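Putative glucarate dehydratase (Pseudomonas fluorescens, PDB 4IT1) probably catalyses, with magnesium, the dehydration of D-glucarate to 5-dehydro-4-deoxy-D-glucarate, as a member of the mandelate racemase/muconate lactonizing enzyme family. Local coordinates at residues A[328-331]-A[332-335]; A[122-125]-A[126-129]; A[229-232]-A[233-237]. All blocks are in the same frame, centred on the assembly; numbering follows the deposited sequence.

Interaction 1 of 3, residues A[328-331]-A[332-335]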
# COMPACT_ATOMS: atom_id res chain seq x y z
N LEU A 328 -2.91 0.07 4.69
CA LEU A 328 -3.48 -0.59 5.85
C LEU A 328 -4.55 -1.62 5.47
O LEU A 328 -4.53 -2.74 5.97
CB LEU A 328 -4.03 0.41 6.89
CG LEU A 328 -4.72 -0.25 8.10
CD1 LEU A 328 -3.79 -1.15 8.93
CD2 LEU A 328 -5.40 0.79 8.97
N ALA A 329 -5.49 -1.23 4.60
CA ALA A 329 -6.57 -2.15 4.20
C ALA A 329 -6.01 -3.45 3.62
O ALA A 329 -6.45 -4.54 3.96
CB ALA A 329 -7.53 -1.48 3.22
N LYS A 330 -5.01 -3.30 2.76
CA LYS A 330 -4.32 -4.42 2.13
C LYS A 330 -3.62 -5.30 3.17
O LYS A 330 -3.60 -6.53 3.04
CB LYS A 330 -3.31 -3.89 1.11
CG LYS A 330 -2.55 -4.95 0.33
CD LYS A 330 -3.49 -5.80 -0.51
CE LYS A 330 -2.71 -6.83 -1.31
NZ LYS A 330 -3.62 -7.82 -1.94
N MET A 331 -3.06 -4.66 4.19
CA MET A 331 -2.37 -5.37 5.26
C MET A 331 -3.34 -6.16 6.12
O MET A 331 -3.05 -7.29 6.49
CB MET A 331 -1.54 -4.41 6.13
CG MET A 331 -0.26 -3.93 5.47
SD MET A 331 0.81 -2.97 6.57
CE MET A 331 1.59 -4.24 7.55
N CYS A 332 -4.49 -5.56 6.42
CA CYS A 332 -5.55 -6.27 7.14
C CYS A 332 -6.00 -7.50 6.36
O CYS A 332 -6.17 -8.58 6.94
CB CYS A 332 -6.75 -5.35 7.36
SG CYS A 332 -6.44 -4.02 8.54
N ASP A 333 -6.19 -7.33 5.05
CA ASP A 333 -6.55 -8.43 4.16
C ASP A 333 -5.51 -9.54 4.25
O ASP A 333 -5.85 -10.72 4.29
CB ASP A 333 -6.68 -7.95 2.72
CG ASP A 333 -7.12 -9.06 1.76
OD1 ASP A 333 -8.31 -9.44 1.77
OD2 ASP A 333 -6.28 -9.56 0.98
N THR A 334 -4.24 -9.15 4.31
CA THR A 334 -3.14 -10.09 4.33
C THR A 334 -3.10 -10.89 5.63
O THR A 334 -2.77 -12.08 5.63
CB THR A 334 -1.81 -9.36 4.11
OG1 THR A 334 -1.84 -8.77 2.81
CG2 THR A 334 -0.63 -10.30 4.20
N PHE A 335 -3.49 -10.25 6.73
CA PHE A 335 -3.41 -10.87 8.04
C PHE A 335 -4.76 -11.30 8.55
O PHE A 335 -4.91 -11.66 9.71
CB PHE A 335 -2.68 -9.95 9.03
CG PHE A 335 -1.21 -9.83 8.76
CD1 PHE A 335 -0.71 -8.85 7.90
CD2 PHE A 335 -0.30 -10.72 9.35
CE1 PHE A 335 0.65 -8.76 7.63
CE2 PHE A 335 1.06 -10.63 9.09
CZ PHE A 335 1.54 -9.65 8.23
O HOH W 1 -3.40 -9.77 0.81
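Met-331 and Phe-335 meet at the end of helix 322-334 through one carbonyl. Met-331 O accepts the backbone N of Phe-335 at 3.0 Å, and the ring edge of Phe-335 turns to the same oxygen, with CD1 3.1 Å from Met-331 O and the oxygen lying in the ring plane. The ring reaches it because CG of Phe-335 stands beside its own backbone N (chi1 -71°). The side chain of Met-331 runs away from this carbonyl and packs on Phe-297 and Phe-300 of helix 297-306; its flexible, unbranched chain bends at its last torsion, which suits a site that also abuts Met-331 of the second subunit.

Cys-332 works on the inner side of the helix. Its N binds Leu-328 O at 2.9 Å, while SG rests 3.9 Å from Leu-328 CD1. Leucine swings CG away from its backbone N (chi1 176°), bringing the methyl alongside the sulfur, and both residues press on Val-312 of strand 311-314. A small, weakly polar side chain suits a buried place between the helix and this strand.

Lys-330 belongs to the more open side. Its carbonyl oxygen is gripped twice by Thr-334, by OG1 at 2.9 Å and by N at 3.0 Å, the two donors coming from opposite faces of the carbonyl plane. The threonine hydroxyl is thereby satisfied although buried, and it also accepts a hydrogen bond from a water. That water donates to Asp-333 OD2 as well and weakly accepts from Lys-330 NZ; lysine and aspartate, with NZ and OD2 4.3 Å apart, are close without forming a salt bridge.

Phe-335 meets Phe-335 of the second subunit with nearly parallel rings. This helix end of the enolase-superfamily barrel thus packs, through Leu-328 and Cys-332, on strand 311-314 and, through Phe-335, on the dimer partner.

Interaction 2 of 3, residues A[122-125]-A[126-129]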
# COMPACT_ATOMS: atom_id res chain seq x y z
N GLY A 122 -5.88 10.46 17.49
CA GLY A 122 -4.78 11.22 16.86
C GLY A 122 -3.92 12.10 17.79
O GLY A 122 -2.99 12.75 17.32
N SER A 123 -4.21 12.11 19.09
CA SER A 123 -3.52 13.02 20.01
C SER A 123 -2.08 12.63 20.39
O SER A 123 -1.34 13.46 20.92
CB SER A 123 -4.35 13.24 21.27
OG SER A 123 -4.54 12.01 21.96
N HIS A 124 -1.69 11.38 20.14
CA HIS A 124 -0.39 10.86 20.60
C HIS A 124 0.76 11.59 19.91
O HIS A 124 0.67 11.91 18.73
CB HIS A 124 -0.28 9.35 20.35
CG HIS A 124 -1.56 8.61 20.59
ND1 HIS A 124 -1.88 8.06 21.82
CD2 HIS A 124 -2.61 8.34 19.78
CE1 HIS A 124 -3.06 7.47 21.74
NE2 HIS A 124 -3.52 7.63 20.51
N ALA A 125 1.83 11.84 20.65
CA ALA A 125 3.00 12.57 20.11
C ALA A 125 3.61 11.88 18.91
O ALA A 125 4.11 12.54 18.00
CB ALA A 125 4.06 12.77 21.19
N SER A 126 3.61 10.55 18.92
CA SER A 126 4.12 9.76 17.80
C SER A 126 3.35 10.02 16.48
O SER A 126 3.89 9.79 15.39
CB SER A 126 4.06 8.28 18.14
OG SER A 126 2.74 7.93 18.53
N LYS A 127 2.12 10.52 16.59
CA LYS A 127 1.27 10.77 15.42
C LYS A 127 1.59 12.07 14.69
O LYS A 127 0.95 12.39 13.69
CB LYS A 127 -0.21 10.81 15.81
CG LYS A 127 -0.72 9.59 16.55
CD LYS A 127 -1.39 8.60 15.62
CE LYS A 127 -2.13 7.53 16.42
NZ LYS A 127 -1.20 6.71 17.25
N ALA A 128 2.57 12.82 15.19
CA ALA A 128 2.88 14.16 14.67
C ALA A 128 3.10 14.19 13.16
O ALA A 128 2.41 14.91 12.43
CB ALA A 128 4.08 14.75 15.40
N VAL A 129 4.07 13.41 12.69
CA VAL A 129 4.36 13.30 11.27
C VAL A 129 3.12 12.85 10.48
O VAL A 129 2.77 13.46 9.47
CB VAL A 129 5.58 12.38 11.02
CG1 VAL A 129 5.75 12.08 9.54
CG2 VAL A 129 6.84 13.02 11.58
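His-124 and Lys-127 are joined first through the backbone: Lys-127 N donates to His-124 O at 2.9 Å. One residue further on the pattern repeats, with Ala-128 N bonded to Ala-125 O at 3.2 Å. In both bonds the donor stands above the carbonyl plane, well off the C=O direction, as happens when the chain coils tightly enough for a residue to reach back three positions.

The side chains of the same pair also pack together. Histidine and lysine lie side by side and point the same way, the imidazole carbon CD2 of His-124 being 3.5 Å from CE and 3.3 Å from NZ of Lys-127, while CG of the lysine sits at the ring edge, in its plane. Lysine has the length for this: the bends at chi2 (-97°) and chi4 bring CE and NZ alongside CD2. The ammonium approaches the ring obliquely, and its hydrogen bond goes instead to Thr-295 OG1.

These successive turns lead the chain into helix 128-148 of the N-terminal domain, the part that in this superfamily caps the barrel. Thr-295 follows strand 288-290 and the magnesium ligand Asn-291, so Lys-127 ties the capping domain to the barrel; the side chain of His-124 lies about 10 Å from the magnesium ion.

Van der Waals contacts fill in the rest. Gly-122 has a positive phi (82°), readily adopted without a side chain, and its oxygen touches CB of Lys-127 at 3.7 Å while accepting a hydrogen bond from Asn-131 ND2. Ser-126, small enough for an exposed bend, brings OG within 3.8 Å of His-124 CB. The compact methyl of Ala-128 packs on Val-106 of helix 95-107 and meets Ala-125 O at 3.4 Å.

Interaction 3 of 3, residues A[229-232]-A[233-237]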
# COMPACT_ATOMS: atom_id res chain seq x y z
N LYS A 229 -30.25 -4.00 24.51
CA LYS A 229 -31.44 -4.85 24.43
C LYS A 229 -32.61 -4.08 23.83
O LYS A 229 -33.23 -4.53 22.86
CB LYS A 229 -31.83 -5.38 25.82
CG LYS A 229 -30.76 -6.15 26.56
CD LYS A 229 -30.69 -7.61 26.15
CE LYS A 229 -29.69 -8.36 27.01
NZ LYS A 229 -29.22 -9.59 26.32
N ALA A 230 -32.90 -2.91 24.41
CA ALA A 230 -34.00 -2.06 23.96
C ALA A 230 -33.83 -1.64 22.49
O ALA A 230 -34.81 -1.58 21.75
CB ALA A 230 -34.13 -0.85 24.86
N LEU A 231 -32.59 -1.37 22.08
CA LEU A 231 -32.28 -1.06 20.68
C LEU A 231 -32.48 -2.26 19.75
O LEU A 231 -32.91 -2.09 18.60
CB LEU A 231 -30.85 -0.55 20.54
CG LEU A 231 -30.58 0.93 20.84
CD1 LEU A 231 -29.09 1.14 21.06
CD2 LEU A 231 -31.09 1.81 19.72
N LYS A 232 -32.15 -3.46 20.24
CA LYS A 232 -32.33 -4.71 19.48
C LYS A 232 -33.82 -5.03 19.35
O LYS A 232 -34.28 -5.47 18.29
CB LYS A 232 -31.60 -5.86 20.19
CG LYS A 232 -31.56 -7.18 19.42
CD LYS A 232 -31.32 -8.35 20.36
CE LYS A 232 -31.29 -9.69 19.64
NZ LYS A 232 -30.03 -9.90 18.87
N LYS A 233 -34.55 -4.80 20.44
CA LYS A 233 -36.00 -4.95 20.47
C LYS A 233 -36.65 -3.96 19.51
O LYS A 233 -37.49 -4.34 18.69
CB LYS A 233 -36.52 -4.75 21.89
CG LYS A 233 -37.98 -5.12 22.08
CD LYS A 233 -38.43 -4.87 23.51
CE LYS A 233 -39.92 -5.11 23.66
NZ LYS A 233 -40.37 -4.95 25.07
N ALA A 234 -36.24 -2.69 19.59
CA ALA A 234 -36.80 -1.65 18.74
C ALA A 234 -36.43 -1.81 17.28
O ALA A 234 -37.21 -1.46 16.39
CB ALA A 234 -36.40 -0.27 19.23
N PHE A 235 -35.23 -2.34 17.03
CA PHE A 235 -34.71 -2.48 15.67
C PHE A 235 -34.10 -3.87 15.48
O PHE A 235 -32.93 -4.08 15.83
CB PHE A 235 -33.65 -1.42 15.36
CG PHE A 235 -34.06 -0.02 15.72
CD1 PHE A 235 -34.81 0.75 14.83
CD2 PHE A 235 -33.66 0.55 16.92
CE1 PHE A 235 -35.18 2.05 15.16
CE2 PHE A 235 -34.02 1.85 17.25
CZ PHE A 235 -34.78 2.60 16.37
N PRO A 236 -34.88 -4.83 14.96
CA PRO A 236 -34.33 -6.13 14.62
C PRO A 236 -33.63 -6.09 13.26
O PRO A 236 -33.93 -5.22 12.44
CB PRO A 236 -35.57 -7.04 14.55
CG PRO A 236 -36.70 -6.23 15.12
CD PRO A 236 -36.35 -4.81 14.82
N GLY A 237 -32.69 -7.00 13.04
CA GLY A 237 -31.92 -7.05 11.79
C GLY A 237 -31.02 -5.83 11.59
O GLY A 237 -30.42 -5.66 10.53
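Leu-231 and Phe-235 close the last full turn of helix 221-234, where Phe-235 N donates to Leu-231 O at 2.8 Å from above the carbonyl plane. The same oxygen has the ring edge of Phe-235 beside it, with CD2 3.2 Å away. With CG of Phe-235 turned opposite its carbonyl carbon (chi1 -49°), the ring edge comes to this oxygen and CE2 touches CD2 of Leu-231 at 3.8 Å. These two apolar side chains, crossing at a slant, suit the side of the helix that faces helix 193-207, on which both pack; Phe-235 also meets Tyr-238 edge-to-face.

Two earlier amides are served in the regular helical way: Lys-233 N binds Lys-229 O, and Ala-234 N binds Ala-230 O, each at 2.8 Å. The series then stops. Lys-232 O is 3.4 Å from Pro-236 N, but proline has no N-H to give, so the helical pattern cannot extend to this position; the residue is well placed just after the helix.

The lysines suit the outer surface, and the polar partners of Lys-229 lie beyond the turn: NZ forms a salt bridge with Asp-263 OD2 and a hydrogen bond with Leu-259 O. From Lys-232, NZ makes a long, weak ion pair with OD1 of that same Asp-263, likewise outside the turn. Helix 221-234 joins strand 212-215 to the parallel strand 240-243, so this is the C-terminal end of the helix in a beta-alpha-beta crossover of the barrel.

Along the chain, interaction 2 comes first, then interaction 3, then interaction 1. Interaction 2 leads into helix 128-148 of the N-terminal domain, whereas interactions 1 and 3 sit at the C-terminal ends of helices 322-334 and 221-234, both outside the eight-stranded sheet of the barrel. None touches another: the centres of 1 and 2 are 22 Å apart, those of 1 and 3 are 32 Å, and those of 2 and 3, on opposite sides of the chain's centre, are 38 Å. They thus mark separate regions: the dimer-facing side of the barrel at 328-335, the junction of capping domain and barrel near the metal site at 122-129, and the outer barrel surface at 229-237.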